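Local coordinates for protein nigerythrin (Desulfovibrio vulgaris subsp. vulgaris, PDB 1YUZ) that shows NADH peroxidase activity in vitro and carries a hemerythrin-like diiron centre and a rubredoxin-like iron centre in each subunit of a homodimer, at residues B[72-75]-B[76-79]. Residues are numbered along the deposited sequence; the frame is centred on the assembly and turned at random.
Sequences AELI and HIGL. With FE (Fe (III) ion), chain F; FE2 (Fe (II) ion), chain G.
Glu73 OE1 is gripped from two directions: it binds the iron(III) ion at 2.2 Å and accepts a weak, bent hydrogen bond (131° at the hydrogen) from His76 ND1, 3.2 Å away. The other carboxylate oxygen, Glu73 OE2, binds the iron(II) ion at 2.0 Å, so one glutamate bridges the pair; water 1 also bridges them. A carboxylate suits this place because its two oxygens can serve two metals at once; with CG opposite the carbonyl carbon, a bend at chi2 (-49°) brings OE1 near His76 ND1. The imidazole, a flat group with an N-H to offer, stands steeply to the carboxylate, their planes 78° apart, and Ala72 O lies over one ring face toward its rim, 3.5 Å from His76 CG. His76 ND1 also hydrogen-bonds Glu40 OE2, a second-shell arrangement that would steady both iron-binding carboxylates, Glu73 only weakly. The backbone beneath is regular helix: Ile77 N donates to Glu73 O at 2.9 Å. Apolar Ala72 and Ile75 suit packing on Leu173, as Ile77 does on helix 29-56 and Leu79 on helix 136-161. With Glu115, Glu118, His152 and the second bridging carboxylate, Glu149, this is the carboxylate-bridged diiron site of a ferritin-like four-helix bundle.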
loop_
_atom_site.group_PDB
_atom_site.type_symbol
_atom_site.label_atom_id
_atom_site.label_comp_id
_atom_site.label_asym_id
_atom_site.label_seq_id
_atom_site.Cartn_x
_atom_site.Cartn_y
_atom_site.Cartn_z
ATOM N N ALA B 72 4.449 14.329 9.726
ATOM C CA ALA B 72 3.082 14.442 9.230
ATOM C C ALA B 72 2.098 14.043 10.324
ATOM O O ALA B 72 1.070 14.691 10.508
ATOM C CB ALA B 72 2.891 13.553 8.008
ATOM N N GLU B 73 2.412 12.980 11.057
ATOM C CA GLU B 73 1.518 12.541 12.115
ATOM C C GLU B 73 1.443 13.598 13.217
ATOM O O GLU B 73 0.403 13.767 13.855
ATOM C CB GLU B 73 1.975 11.201 12.699
ATOM C CG GLU B 73 2.205 10.076 11.685
ATOM C CD GLU B 73 1.070 9.885 10.691
ATOM O OE1 GLU B 73 -0.108 10.130 11.037
ATOM O OE2 GLU B 73 1.358 9.457 9.554
ATOM N N LEU B 74 2.541 14.317 13.432
ATOM C CA LEU B 74 2.565 15.360 14.452
ATOM C C LEU B 74 1.633 16.498 14.036
ATOM O O LEU B 74 1.017 17.147 14.881
ATOM C CB LEU B 74 3.991 15.875 14.649
ATOM C CG LEU B 74 4.199 16.782 15.864
ATOM C CD1 LEU B 74 3.744 16.061 17.131
ATOM C CD2 LEU B 74 5.665 17.169 15.960
ATOM N N ILE B 75 1.536 16.738 12.732
ATOM C CA ILE B 75 0.650 17.767 12.205
ATOM C C ILE B 75 -0.785 17.312 12.473
ATOM O O ILE B 75 -1.629 18.111 12.865
ATOM C CB ILE B 75 0.875 17.977 10.684
ATOM C CG1 ILE B 75 2.218 18.679 10.466
ATOM C CG2 ILE B 75 -0.272 18.793 10.080
ATOM C CD1 ILE B 75 2.610 18.828 9.018
ATOM N N HIS B 76 -1.056 16.025 12.272
ATOM C CA HIS B 76 -2.388 15.485 12.522
ATOM C C HIS B 76 -2.745 15.669 13.992
ATOM O O HIS B 76 -3.850 16.096 14.323
ATOM C CB HIS B 76 -2.434 14.002 12.151
ATOM C CG HIS B 76 -2.265 13.749 10.686
ATOM N ND1 HIS B 76 -2.037 12.494 10.167
ATOM C CD2 HIS B 76 -2.282 14.595 9.630
ATOM C CE1 HIS B 76 -1.918 12.578 8.854
ATOM N NE2 HIS B 76 -2.062 13.843 8.503
ATOM N N ILE B 77 -1.809 15.343 14.873
ATOM C CA ILE B 77 -2.045 15.500 16.301
ATOM C C ILE B 77 -2.378 16.954 16.615
ATOM O O ILE B 77 -3.300 17.235 17.381
ATOM C CB ILE B 77 -0.812 15.067 17.113
ATOM C CG1 ILE B 77 -0.644 13.550 17.008
ATOM C CG2 ILE B 77 -0.959 15.508 18.566
ATOM C CD1 ILE B 77 0.664 13.039 17.545
ATOM N N GLY B 78 -1.629 17.876 16.016
ATOM C CA GLY B 78 -1.873 19.290 16.248
ATOM C C GLY B 78 -3.276 19.702 15.846
ATOM O O GLY B 78 -3.945 20.434 16.574
ATOM N N LEU B 79 -3.726 19.234 14.686
ATOM C CA LEU B 79 -5.060 19.570 14.202
ATOM C C LEU B 79 -6.137 19.009 15.119
ATOM O O LEU B 79 -7.115 19.686 15.432
ATOM C CB LEU B 79 -5.267 19.019 12.790
ATOM C CG LEU B 79 -4.401 19.616 11.679
ATOM C CD1 LEU B 79 -4.648 18.856 10.388
ATOM C CD2 LEU B 79 -4.722 21.096 11.507
HETATM FE FE FE F . -1.703 8.639 11.120
HETATM FE FE FE2 G . 0.188 8.501 8.216
HETATM O O HOH W 1 -0.543 7.447 10.078
#